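Local coordinates for putative major capsid protein (Cafeteriavirus-dependent mavirus, PDB 6G44) that probably builds the virophage's icosahedral shell, as a double jelly-roll major capsid protein that assembles into trimers, at residues N161-G166 against G243-V248; R176-N181 against V196-V201; V207-Q212 against R476-Y481; A354-L359 against Q376-L381. One frame throughout, in Å; residues are numbered along the deposited sequence. Where two conformers were deposited one is given.

Contact 1: N161-G166 against G243-V248. With SO4 (sulfate ion), chain K.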
loop_
_atom_site.group_PDB
_atom_site.type_symbol
_atom_site.label_atom_id
_atom_site.label_comp_id
_atom_site.label_asym_id
_atom_site.label_seq_id
_atom_site.Cartn_x
_atom_site.Cartn_y
_atom_site.Cartn_z
ATOM N N ASN C 161 15.570 -4.700 -7.572
ATOM C CA ASN C 161 15.975 -4.852 -8.973
ATOM C C ASN C 161 14.732 -4.748 -9.832
ATOM O O ASN C 161 13.960 -5.702 -9.908
ATOM C CB ASN C 161 16.642 -6.223 -9.178
ATOM C CG ASN C 161 16.897 -6.534 -10.632
ATOM O OD1 ASN C 161 16.802 -5.646 -11.484
ATOM N ND2 ASN C 161 17.206 -7.812 -10.939
ATOM N N PRO C 162 14.552 -3.616 -10.517
ATOM C CA PRO C 162 13.357 -3.439 -11.336
ATOM C C PRO C 162 13.341 -4.351 -12.575
ATOM O O PRO C 162 12.313 -4.459 -13.219
ATOM C CB PRO C 162 13.408 -1.972 -11.735
ATOM C CG PRO C 162 14.848 -1.664 -11.770
ATOM C CD PRO C 162 15.463 -2.459 -10.655
ATOM N N TYR C 163 14.450 -5.042 -12.878
ATOM C CA TYR C 163 14.411 -6.011 -13.991
ATOM C C TYR C 163 14.109 -7.424 -13.562
ATOM O O TYR C 163 14.125 -8.326 -14.391
ATOM C CB TYR C 163 15.678 -5.886 -14.871
ATOM C CG TYR C 163 15.912 -4.454 -15.300
ATOM C CD1 TYR C 163 14.866 -3.627 -15.745
ATOM C CD2 TYR C 163 17.193 -3.880 -15.243
ATOM C CE1 TYR C 163 15.071 -2.298 -16.062
ATOM C CE2 TYR C 163 17.407 -2.552 -15.584
ATOM C CZ TYR C 163 16.354 -1.759 -15.993
ATOM O OH TYR C 163 16.485 -0.429 -16.304
ATOM N N ARG C 164 13.648 -7.590 -12.310
ATOM C CA ARG C 164 13.152 -8.886 -11.890
ATOM C C ARG C 164 11.887 -9.064 -12.791
ATOM O O ARG C 164 11.039 -8.180 -12.964
ATOM C CB ARG C 164 12.658 -8.810 -10.433
ATOM C CG ARG C 164 13.803 -9.032 -9.439
ATOM C CD ARG C 164 13.537 -8.565 -8.005
ATOM N NE ARG C 164 12.571 -9.433 -7.317
ATOM C CZ ARG C 164 12.035 -9.229 -6.118
ATOM N NH1 ARG C 164 12.350 -8.178 -5.368
ATOM N NH2 ARG C 164 11.154 -10.093 -5.652
ATOM N N GLN C 165 11.809 -10.269 -13.338
ATOM C CA GLN C 165 10.638 -10.616 -14.152
ATOM C C GLN C 165 9.418 -10.833 -13.265
ATOM O O GLN C 165 9.515 -10.804 -12.029
ATOM C CB GLN C 165 10.949 -11.788 -15.041
ATOM C CG GLN C 165 11.248 -13.087 -14.405
ATOM C CD GLN C 165 11.496 -14.150 -15.491
ATOM O OE1 GLN C 165 10.942 -15.228 -15.439
ATOM N NE2 GLN C 165 12.387 -13.845 -16.450
ATOM N N GLY C 166 8.260 -10.970 -13.897
ATOM C CA GLY C 166 7.013 -11.151 -13.159
ATOM C C GLY C 166 7.017 -12.298 -12.171
ATOM O O GLY C 166 6.579 -12.173 -11.049
ATOM N N GLY C 243 16.644 -0.764 -20.618
ATOM C CA GLY C 243 17.461 -0.973 -19.437
ATOM C C GLY C 243 18.158 -2.306 -19.373
ATOM O O GLY C 243 17.558 -3.348 -19.666
ATOM N N ILE C 244 19.448 -2.269 -18.995
ATOM C CA ILE C 244 20.289 -3.462 -18.862
ATOM C C ILE C 244 20.999 -3.356 -17.525
ATOM O O ILE C 244 21.654 -2.360 -17.253
ATOM C CB ILE C 244 21.320 -3.603 -20.023
ATOM C CG1 ILE C 244 20.596 -3.606 -21.380
ATOM C CG2 ILE C 244 22.107 -4.879 -19.827
ATOM C CD1 ILE C 244 21.510 -3.523 -22.586
ATOM N N ALA C 245 20.827 -4.379 -16.685
ATOM C CA ALA C 245 21.498 -4.442 -15.390
ATOM C C ALA C 245 23.013 -4.275 -15.533
ATOM O O ALA C 245 23.627 -4.729 -16.510
ATOM C CB ALA C 245 21.190 -5.736 -14.683
ATOM N N ASP C 246 23.594 -3.601 -14.553
ATOM C CA ASP C 246 25.017 -3.280 -14.546
ATOM C C ASP C 246 25.918 -4.463 -14.298
ATOM O O ASP C 246 27.130 -4.292 -14.434
ATOM C CB ASP C 246 25.253 -2.132 -13.560
ATOM C CG ASP C 246 24.505 -0.889 -13.984
ATOM O OD1 ASP C 246 24.972 -0.231 -14.965
ATOM O OD2 ASP C 246 23.400 -0.607 -13.448
ATOM N N ASP C 247 25.372 -5.635 -13.955
ATOM C CA ASP C 247 26.165 -6.850 -13.805
ATOM C C ASP C 247 26.041 -7.841 -14.960
ATOM O O ASP C 247 26.583 -8.948 -14.856
ATOM C CB ASP C 247 25.981 -7.513 -12.433
ATOM C CG ASP C 247 24.576 -8.050 -12.151
ATOM O OD1 ASP C 247 23.599 -7.696 -12.861
ATOM O OD2 ASP C 247 24.475 -8.835 -11.155
ATOM N N VAL C 248 25.428 -7.439 -16.073
ATOM C CA VAL C 248 25.532 -8.227 -17.310
ATOM C C VAL C 248 26.968 -8.085 -17.808
ATOM O O VAL C 248 27.499 -6.989 -17.877
ATOM C CB VAL C 248 24.553 -7.752 -18.404
ATOM C CG1 VAL C 248 24.717 -8.556 -19.703
ATOM C CG2 VAL C 248 23.108 -7.880 -17.910
HETATM S S SO4 K . 11.042 -9.574 -1.796
HETATM O O1 SO4 K . 12.184 -10.520 -1.733
HETATM O O2 SO4 K . 11.433 -8.314 -2.504
HETATM O O3 SO4 K . 10.639 -9.274 -0.387
HETATM O O4 SO4 K . 9.948 -10.275 -2.543
#
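Y163 lays its phenol ring along the backbone of G243, I244 and A245, and this one side chain carries nearly all of the contact. The hydroxyl end comes nearest, with OH 3.3 Å from G243 CA, an approach made possible by a residue that has no side chain. Farther up the ring, CE2 lies 4.0 Å from I244 N and CD2 reaches the methyl of A245, CD2 to CB 4.4 Å. The carbonyl O of G243 sits over one face, displaced toward the rim, while P162 CG covers the centre of the opposite face, 4.3 Å above the ring plane. The ring is thus clasped between its preceding proline and the end of strand 242-244.

Behind it stands a type I turn from N161 to R164. The amide of N161 folds back in an Asx turn, in which Y163 N donates to N161 OD1 at 2.8 Å from well above the carbonyl plane. With CG set anti to the carbonyl carbon (chi1 -52°), Y163 leaves this turn pointing at strand 242-244. R164 leaves elsewhere: NH1 donates to sulfate O2 at 3.0 Å in a fairly straight bond (162°), and NH2 makes a weak one to O4; the same nitrogens also bond M159 O and E168 O, respectively. R164 of the second subunit binds the same sulfate, probably acquired from the crystallisation liquor, so the turn also reaches the trimer interface.

No hydrogen bond joins the two segments. The phenol oxygen finds its partner in R176 NH2, which implies an apolar flank packed on backbone and a polar tip satisfied by a buried guanidinium.

Contact 2: R176-N181 against V196-V201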
loop_
_atom_site.group_PDB
_atom_site.type_symbol
_atom_site.label_atom_id
_atom_site.label_comp_id
_atom_site.label_asym_id
_atom_site.label_seq_id
_atom_site.Cartn_x
_atom_site.Cartn_y
_atom_site.Cartn_z
ATOM N N ARG C 176 9.942 -3.225 -13.867
ATOM C CA ARG C 176 10.013 -2.819 -15.283
ATOM C C ARG C 176 10.571 -3.947 -16.152
ATOM O O ARG C 176 11.022 -3.707 -17.292
ATOM C CB ARG C 176 10.891 -1.575 -15.418
ATOM C CG ARG C 176 10.498 -0.410 -14.522
ATOM C CD ARG C 176 11.168 0.920 -14.897
ATOM N NE ARG C 176 12.636 0.821 -14.985
ATOM C CZ ARG C 176 13.515 1.104 -14.015
ATOM N NH1 ARG C 176 13.125 1.502 -12.802
ATOM N NH2 ARG C 176 14.808 0.931 -14.238
ATOM N N GLY C 177 10.500 -5.168 -15.629
ATOM C CA GLY C 177 11.113 -6.329 -16.263
ATOM C C GLY C 177 10.160 -7.043 -17.181
ATOM O O GLY C 177 9.003 -6.644 -17.359
ATOM N N LEU C 178 10.652 -8.143 -17.732
ATOM C CA LEU C 178 9.871 -8.925 -18.689
ATOM C C LEU C 178 8.795 -9.720 -17.972
ATOM O O LEU C 178 8.920 -10.022 -16.778
ATOM C CB LEU C 178 10.787 -9.854 -19.470
ATOM C CG LEU C 178 11.966 -9.168 -20.168
ATOM C CD1 LEU C 178 12.866 -10.215 -20.829
ATOM C CD2 LEU C 178 11.506 -8.094 -21.128
ATOM N N GLY C 179 7.715 -10.039 -18.661
ATOM C CA GLY C 179 6.747 -10.980 -18.117
ATOM C C GLY C 179 5.998 -10.455 -16.900
ATOM O O GLY C 179 5.622 -11.228 -16.042
ATOM N N CYS C 180 5.799 -9.148 -16.811
ATOM C CA CYS C 180 5.140 -8.568 -15.619
ATOM C C CYS C 180 4.016 -7.599 -16.007
ATOM O O CYS C 180 2.839 -7.968 -15.905
ATOM C CB CYS C 180 6.157 -7.928 -14.685
ATOM S SG CYS C 180 5.430 -7.568 -13.046
ATOM N N ASN C 181 4.355 -6.401 -16.464
ATOM C CA ASN C 181 3.346 -5.388 -16.802
ATOM C C ASN C 181 3.135 -5.127 -18.293
ATOM O O ASN C 181 2.123 -4.545 -18.662
ATOM C CB ASN C 181 3.690 -4.073 -16.125
ATOM C CG ASN C 181 3.780 -4.215 -14.630
ATOM O OD1 ASN C 181 2.933 -4.903 -14.033
ATOM N ND2 ASN C 181 4.780 -3.604 -14.006
ATOM N N VAL C 196 20.784 -10.838 -28.229
ATOM C CA VAL C 196 19.413 -11.276 -28.031
ATOM C C VAL C 196 18.474 -10.303 -28.751
ATOM O O VAL C 196 18.782 -9.122 -28.845
ATOM C CB VAL C 196 19.106 -11.406 -26.513
ATOM C CG1 VAL C 196 19.069 -10.053 -25.818
ATOM C CG2 VAL C 196 17.815 -12.164 -26.262
ATOM N N LYS C 197 17.357 -10.824 -29.263
ATOM C CA LYS C 197 16.310 -9.982 -29.837
ATOM C C LYS C 197 15.066 -10.149 -28.979
ATOM O O LYS C 197 14.661 -11.264 -28.696
ATOM C CB LYS C 197 16.001 -10.343 -31.296
ATOM C CG LYS C 197 17.019 -9.806 -32.274
ATOM C CD LYS C 197 16.659 -10.201 -33.705
ATOM C CE LYS C 197 17.642 -9.613 -34.703
ATOM N NZ LYS C 197 17.137 -9.850 -36.090
ATOM N N ILE C 198 14.483 -9.020 -28.606
ATOM C CA ILE C 198 13.266 -8.995 -27.777
ATOM C C ILE C 198 12.237 -8.063 -28.430
ATOM O O ILE C 198 12.538 -6.897 -28.731
ATOM C CB ILE C 198 13.558 -8.510 -26.333
ATOM C CG1 ILE C 198 14.706 -9.314 -25.747
ATOM C CG2 ILE C 198 12.290 -8.624 -25.470
ATOM C CD1 ILE C 198 15.207 -8.834 -24.412
ATOM N N ASP C 199 11.029 -8.569 -28.622
ATOM C CA ASP C 199 9.891 -7.773 -29.050
ATOM C C ASP C 199 9.247 -7.176 -27.798
ATOM O O ASP C 199 9.088 -7.871 -26.780
ATOM C CB ASP C 199 8.839 -8.619 -29.766
ATOM C CG ASP C 199 9.395 -9.397 -30.949
ATOM O OD1 ASP C 199 10.436 -8.981 -31.523
ATOM O OD2 ASP C 199 8.788 -10.437 -31.291
ATOM N N PHE C 200 8.889 -5.914 -27.874
ATOM C CA PHE C 200 8.184 -5.186 -26.792
ATOM C C PHE C 200 6.913 -4.532 -27.326
ATOM O O PHE C 200 6.872 -4.071 -28.479
ATOM C CB PHE C 200 9.044 -4.056 -26.248
ATOM C CG PHE C 200 10.276 -4.489 -25.506
ATOM C CD1 PHE C 200 10.233 -4.694 -24.146
ATOM C CD2 PHE C 200 11.493 -4.645 -26.160
ATOM C CE1 PHE C 200 11.353 -5.044 -23.458
ATOM C CE2 PHE C 200 12.625 -5.030 -25.476
ATOM C CZ PHE C 200 12.567 -5.205 -24.103
ATOM N N VAL C 201 5.897 -4.422 -26.472
ATOM C CA VAL C 201 4.709 -3.606 -26.720
ATOM C C VAL C 201 4.454 -2.821 -25.437
ATOM O O VAL C 201 4.357 -3.441 -24.360
ATOM C CB VAL C 201 3.463 -4.417 -27.060
ATOM C CG1 VAL C 201 2.308 -3.504 -27.379
ATOM C CG2 VAL C 201 3.706 -5.337 -28.236
#
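L178 pushes its CD2 methyl against the ring of F200, 3.8 Å from CE1, and the two side chains cross at about a right angle. The same methyl comes within 4.4 Å of I198 CG2. One branch of the leucine therefore serves two residues that alternate along strand 195-205 and share its inner side. They also touch each other: I198 CG2 lies over one face of the F200 ring, 3.6 Å above its plane and shifted toward the rim.

In F200, CG is anti to the carbonyl carbon (chi1 -68°), which swings the ring back along the strand toward I198 and into the path of the leucine. L98 of strand 96-98 and F79 of strand 74-84 also pack on this phenylalanine, the two aromatic planes inclined at about 30°. L178 in turn rests on Y184 and I186 of strand 183-186, a neighbour of 195-205 in the sheet. The arrangement is that of a loop dropping one aliphatic residue onto the inner face of a jelly-roll sheet.

Backbone bonding to G166 ties L178 to the preceding part of its loop. Just beyond, G179 adopts a positive phi (68°), and C180 O accepts a hydrogen bond from S392 of the second subunit.

Methyl and ring carbons alone meet here, so the attraction is dispersive and hydrophobic and the fit is one of shape, whereas the polar groups of the loop find their partners in other parts of the structure.

Contact 3: V207-Q212 against R476-Y481; sequences VANPTQ and RDNLTY
The carboxamides of N209 and N478 approach each other across the contact through their nitrogens, ND2 to ND2 4.4 Å, while the pyrrolidine ring of P210 presents CB to T480 OG1 at 4.1 Å. Neither pair is hydrogen-bonded. In this double jelly-roll protein the two segments appear to come from its two jelly rolls: the loop after strand 195-205 meets strand 464-482 of the later one, and strand 286-305 mediates between them.

That mediation is polar. N209 ND2 donates to P291 O, N478 ND2 to T290 O, and the hydroxyls of T480 and T290 are hydrogen-bonded to each other. Each asparagine nitrogen thus has an acceptor on strand 286-305; the two donors merely lie near each other. N478 and T480, two apart in an extended chain, show the same side to the loop; N478 holds CG anti to its main-chain nitrogen (chi1 -176°), carrying the amide out toward N209.

The loop keeps its shape through a cis peptide before P210 and a bond from T211 N to A208 O of 2.9 Å. I112 and M114 of strand 110-114 pack on the proline as well. Q212 folds back toward P210, and its NE2 serves two carbonyls, those of P210 and N289. The first of these bonds is short and straight, NE2 to P210 O 2.9 Å at 165°, with the acceptor lying in the plane of the glutamine amide.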
loop_
_atom_site.group_PDB
_atom_site.type_symbol
_atom_site.label_atom_id
_atom_site.label_comp_id
_atom_site.label_asym_id
_atom_site.label_seq_id
_atom_site.Cartn_x
_atom_site.Cartn_y
_atom_site.Cartn_z
ATOM N N VAL C 207 2.121 12.385 -21.785
ATOM C CA VAL C 207 2.234 13.498 -20.849
ATOM C C VAL C 207 2.608 14.747 -21.633
ATOM O O VAL C 207 3.789 15.052 -21.854
ATOM C CB VAL C 207 3.277 13.171 -19.762
ATOM C CG1 VAL C 207 3.484 14.320 -18.793
ATOM C CG2 VAL C 207 2.834 11.911 -19.030
ATOM N N ALA C 208 1.581 15.438 -22.115
ATOM C CA ALA C 208 1.768 16.624 -22.987
ATOM C C ALA C 208 0.555 17.501 -22.884
ATOM O O ALA C 208 -0.548 17.014 -23.091
ATOM C CB ALA C 208 1.998 16.194 -24.426
ATOM N N ASN C 209 0.732 18.786 -22.604
ATOM C CA ASN C 209 -0.440 19.679 -22.507
ATOM C C ASN C 209 -1.309 19.593 -23.794
ATOM O O ASN C 209 -0.737 19.567 -24.893
ATOM C CB ASN C 209 -0.001 21.121 -22.288
ATOM C CG ASN C 209 0.718 21.340 -20.955
ATOM O OD1 ASN C 209 1.680 20.628 -20.634
ATOM N ND2 ASN C 209 0.272 22.328 -20.193
ATOM N N PRO C 210 -2.640 19.506 -23.695
ATOM C CA PRO C 210 -3.477 19.609 -22.493
ATOM C C PRO C 210 -3.973 18.263 -21.945
ATOM O O PRO C 210 -5.022 18.232 -21.271
ATOM C CB PRO C 210 -4.662 20.414 -23.018
ATOM C CG PRO C 210 -4.846 19.826 -24.391
ATOM C CD PRO C 210 -3.472 19.528 -24.915
ATOM N N THR C 211 -3.249 17.172 -22.172
ATOM C CA THR C 211 -3.755 15.862 -21.749
ATOM C C THR C 211 -3.913 15.814 -20.244
ATOM O O THR C 211 -3.209 16.464 -19.479
ATOM C CB THR C 211 -2.899 14.661 -22.199
ATOM O OG1 THR C 211 -1.664 14.644 -21.482
ATOM C CG2 THR C 211 -2.671 14.640 -23.717
ATOM N N GLN C 212 -4.864 15.001 -19.834
ATOM C CA GLN C 212 -5.269 14.889 -18.422
ATOM C C GLN C 212 -4.547 13.725 -17.735
ATOM O O GLN C 212 -5.160 12.837 -17.119
ATOM C CB GLN C 212 -6.773 14.802 -18.359
ATOM C CG GLN C 212 -7.456 16.034 -18.938
ATOM C CD GLN C 212 -7.175 17.261 -18.123
ATOM O OE1 GLN C 212 -7.725 17.394 -17.013
ATOM N NE2 GLN C 212 -6.324 18.172 -18.629
ATOM N N ARG C 476 3.694 26.132 -13.054
ATOM C CA ARG C 476 2.701 27.194 -12.946
ATOM C C ARG C 476 1.281 26.666 -13.135
ATOM O O ARG C 476 1.030 25.811 -13.992
ATOM C CB ARG C 476 2.936 28.275 -13.994
ATOM C CG ARG C 476 4.111 29.183 -13.702
ATOM C CD ARG C 476 4.149 30.257 -14.771
ATOM N NE ARG C 476 5.005 31.367 -14.379
ATOM C CZ ARG C 476 6.296 31.475 -14.679
ATOM N NH1 ARG C 476 6.961 32.551 -14.271
ATOM N NH2 ARG C 476 6.930 30.540 -15.374
ATOM N N ASP C 477 0.362 27.236 -12.367
ATOM C CA ASP C 477 -1.063 26.941 -12.529
ATOM C C ASP C 477 -1.509 27.589 -13.853
ATOM O O ASP C 477 -1.229 28.758 -14.125
ATOM C CB ASP C 477 -1.858 27.482 -11.353
ATOM C CG ASP C 477 -1.467 26.828 -10.007
ATOM O OD1 ASP C 477 -0.877 25.734 -9.994
ATOM O OD2 ASP C 477 -1.792 27.396 -8.974
ATOM N N ASN C 478 -2.185 26.799 -14.673
ATOM C CA ASN C 478 -2.465 27.157 -16.055
ATOM C C ASN C 478 -3.703 26.393 -16.469
ATOM O O ASN C 478 -3.817 25.187 -16.224
ATOM C CB ASN C 478 -1.276 26.791 -16.902
ATOM C CG ASN C 478 -1.421 27.213 -18.335
ATOM O OD1 ASN C 478 -1.566 28.394 -18.612
ATOM N ND2 ASN C 478 -1.332 26.264 -19.250
ATOM N N LEU C 479 -4.646 27.095 -17.094
ATOM C CA LEU C 479 -5.909 26.480 -17.489
ATOM C C LEU C 479 -6.100 26.552 -18.982
ATOM O O LEU C 479 -5.689 27.526 -19.612
ATOM C CB LEU C 479 -7.077 27.175 -16.849
ATOM C CG LEU C 479 -7.177 27.178 -15.333
ATOM C CD1 LEU C 479 -8.501 27.792 -14.879
ATOM C CD2 LEU C 479 -6.938 25.838 -14.680
ATOM N N THR C 480 -6.715 25.506 -19.526
ATOM C CA THR C 480 -7.148 25.468 -20.919
ATOM C C THR C 480 -8.674 25.612 -20.935
ATOM O O THR C 480 -9.407 25.002 -20.139
ATOM C CB THR C 480 -6.667 24.167 -21.573
ATOM O OG1 THR C 480 -5.233 24.205 -21.626
ATOM C CG2 THR C 480 -7.222 24.018 -23.006
ATOM N N TYR C 481 -9.158 26.444 -21.869
ATOM C CA TYR C 481 -10.583 26.757 -22.003
ATOM C C TYR C 481 -11.079 26.276 -23.357
ATOM O O TYR C 481 -10.476 26.578 -24.400
ATOM C CB TYR C 481 -10.824 28.259 -21.886
ATOM C CG TYR C 481 -10.327 28.852 -20.602
ATOM C CD1 TYR C 481 -9.014 29.286 -20.486
ATOM C CD2 TYR C 481 -11.154 28.942 -19.489
ATOM C CE1 TYR C 481 -8.545 29.820 -19.296
ATOM C CE2 TYR C 481 -10.685 29.462 -18.305
ATOM C CZ TYR C 481 -9.381 29.900 -18.219
ATOM O OH TYR C 481 -8.958 30.432 -17.016
#

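Contact 4: A354-L359 against Q376-L381; sequences AGIIGL and QQLYEL
The carbonyl oxygen of I356 accepts a hydrogen bond from Q375 NE2, at the start of the helix, and L378 CD1 packs 4.2 Å from the same oxygen. The setting is a helix laid across a strand in the V20 C-terminal domain, apparently part of the later jelly roll. The axes of 355-359 and 376-381 run almost perpendicular, at 95°, and pass 8.5 Å apart.

L378 carries this packing. Its CG stands anti to the carbonyl carbon (chi1 -68°), and the two methyls fork over the strand. CD1 rests on the peptide between I357 and G358, 3.8 Å from G358 N, and also meets the side chain of I356 at CG2. CD2 takes the other side, against L359 CB.

The strand is irregular at just this point. I357 and G358 both face T455 of strand 448-457 in a classic beta bulge, and the CB of I357 points away from the helix. I426 of strand 425-428 touches I356, L359 and L378, adding to the apolar cluster, and L381, three residues on from L378, packs on I426 too.

Q377 packs on F42 and L381 on Y39 of the third subunit, so the helix packs on its own sheet and also meets a neighbouring copy of the protein. Within the helix, regular i to i+4 bonding continues past the leucine: E380 N donates to Q376 O, and the next bond along has L381 N 2.9 Å from Q377 O.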
loop_
_atom_site.group_PDB
_atom_site.type_symbol
_atom_site.label_atom_id
_atom_site.label_comp_id
_atom_site.label_asym_id
_atom_site.label_seq_id
_atom_site.Cartn_x
_atom_site.Cartn_y
_atom_site.Cartn_z
ATOM N N ALA C 354 23.107 14.567 -8.858
ATOM C CA ALA C 354 23.953 14.815 -7.705
ATOM C C ALA C 354 23.140 14.741 -6.404
ATOM O O ALA C 354 21.909 14.921 -6.422
ATOM C CB ALA C 354 24.642 16.179 -7.821
ATOM N N GLY C 355 23.843 14.518 -5.288
ATOM C CA GLY C 355 23.212 14.581 -3.956
ATOM C C GLY C 355 23.287 16.013 -3.467
ATOM O O GLY C 355 24.394 16.510 -3.207
ATOM N N ILE C 356 22.153 16.691 -3.336
ATOM C CA ILE C 356 22.154 18.080 -2.893
ATOM C C ILE C 356 22.187 18.091 -1.359
ATOM O O ILE C 356 21.310 17.532 -0.708
ATOM C CB ILE C 356 20.948 18.868 -3.429
ATOM C CG1 ILE C 356 20.974 18.871 -4.963
ATOM C CG2 ILE C 356 20.933 20.293 -2.852
ATOM C CD1 ILE C 356 19.763 19.478 -5.607
ATOM N N ILE C 357 23.183 18.778 -0.805
ATOM C CA ILE C 357 23.394 18.859 0.646
ATOM C C ILE C 357 23.116 20.254 1.200
ATOM O O ILE C 357 23.030 20.416 2.418
ATOM C CB ILE C 357 24.827 18.399 1.051
ATOM C CG1 ILE C 357 25.894 19.328 0.478
ATOM C CG2 ILE C 357 25.071 16.948 0.617
ATOM C CD1 ILE C 357 27.268 19.106 1.087
ATOM N N GLY C 358 22.948 21.246 0.317
ATOM C CA GLY C 358 22.626 22.596 0.735
ATOM C C GLY C 358 21.927 23.357 -0.362
ATOM O O GLY C 358 22.147 23.094 -1.540
ATOM N N LEU C 359 21.038 24.253 0.052
ATOM C CA LEU C 359 20.279 25.081 -0.851
ATOM C C LEU C 359 20.165 26.471 -0.266
ATOM O O LEU C 359 19.871 26.600 0.914
ATOM C CB LEU C 359 18.890 24.451 -1.047
ATOM C CG LEU C 359 18.051 24.920 -2.209
ATOM C CD1 LEU C 359 18.726 24.648 -3.548
ATOM C CD2 LEU C 359 16.696 24.229 -2.141
ATOM N N GLN C 376 18.830 16.208 5.393
ATOM C CA GLN C 376 17.611 15.574 5.908
ATOM C C GLN C 376 16.436 16.558 5.888
ATOM O O GLN C 376 15.332 16.192 5.502
ATOM C CB GLN C 376 17.818 15.039 7.317
ATOM C CG GLN C 376 16.633 14.220 7.815
ATOM C CD GLN C 376 16.436 12.899 7.051
ATOM O OE1 GLN C 376 15.310 12.528 6.683
ATOM N NE2 GLN C 376 17.510 12.205 6.808
ATOM N N GLN C 377 16.683 17.817 6.246
ATOM C CA GLN C 377 15.623 18.815 6.196
ATOM C C GLN C 377 15.237 19.121 4.771
ATOM O O GLN C 377 14.071 19.388 4.497
ATOM C CB GLN C 377 16.058 20.077 6.924
ATOM C CG GLN C 377 16.210 19.884 8.422
ATOM C CD GLN C 377 16.980 21.022 9.083
ATOM O OE1 GLN C 377 18.112 21.305 8.704
ATOM N NE2 GLN C 377 16.352 21.696 10.063
ATOM N N LEU C 378 16.200 19.148 3.855
ATOM C CA LEU C 378 15.878 19.338 2.421
ATOM C C LEU C 378 14.988 18.196 1.900
ATOM O O LEU C 378 14.069 18.416 1.102
ATOM C CB LEU C 378 17.146 19.474 1.597
ATOM C CG LEU C 378 17.949 20.764 1.872
ATOM C CD1 LEU C 378 19.254 20.669 1.104
ATOM C CD2 LEU C 378 17.189 22.023 1.545
ATOM N N TYR C 379 15.269 16.982 2.351
ATOM C CA TYR C 379 14.416 15.833 2.029
ATOM C C TYR C 379 13.013 16.025 2.578
ATOM O O TYR C 379 12.018 15.751 1.886
ATOM C CB TYR C 379 15.052 14.561 2.588
ATOM C CG TYR C 379 14.215 13.306 2.444
ATOM C CD1 TYR C 379 14.012 12.738 1.198
ATOM C CD2 TYR C 379 13.655 12.674 3.546
ATOM C CE1 TYR C 379 13.285 11.576 1.066
ATOM C CE2 TYR C 379 12.929 11.506 3.412
ATOM C CZ TYR C 379 12.724 10.983 2.163
ATOM O OH TYR C 379 12.004 9.797 2.005
ATOM N N GLU C 380 12.906 16.495 3.817
ATOM C CA GLU C 380 11.601 16.755 4.415
ATOM C C GLU C 380 10.820 17.837 3.651
ATOM O O GLU C 380 9.624 17.690 3.398
ATOM C CB GLU C 380 11.773 17.095 5.898
ATOM C CG GLU C 380 12.229 15.880 6.725
ATOM C CD GLU C 380 12.674 16.205 8.149
ATOM O OE1 GLU C 380 12.666 17.365 8.534
ATOM O OE2 GLU C 380 13.082 15.254 8.865
ATOM N N LEU C 381 11.529 18.892 3.272
ATOM C CA LEU C 381 10.930 19.958 2.451
ATOM C C LEU C 381 10.382 19.364 1.143
ATOM O O LEU C 381 9.228 19.589 0.744
ATOM C CB LEU C 381 11.976 21.031 2.151
ATOM C CG LEU C 381 11.682 22.057 1.063
ATOM C CD1 LEU C 381 10.419 22.864 1.374
ATOM C CD2 LEU C 381 12.880 22.986 0.838
#

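All four contacts are largely buried, contact 4 least completely, and none has a hydrogen bond between its own two segments; they differ in what replaces it. Contacts 1 and 2 share one loop, between helix 136-142 and strand 183-186, and touch each other: in contact 1 an aromatic ring lies on backbone, in contact 2 a leucine meets a sheet. Contact 4, about 29 Å from contact 1 between centres, resembles contact 2 in its aliphatic chemistry but uses a helix and apparently belongs to the later jelly roll. Contact 3 alone seems to bridge the two, and is the most polar, with a third strand accepting from its amide nitrogens. Every contact also borders another subunit.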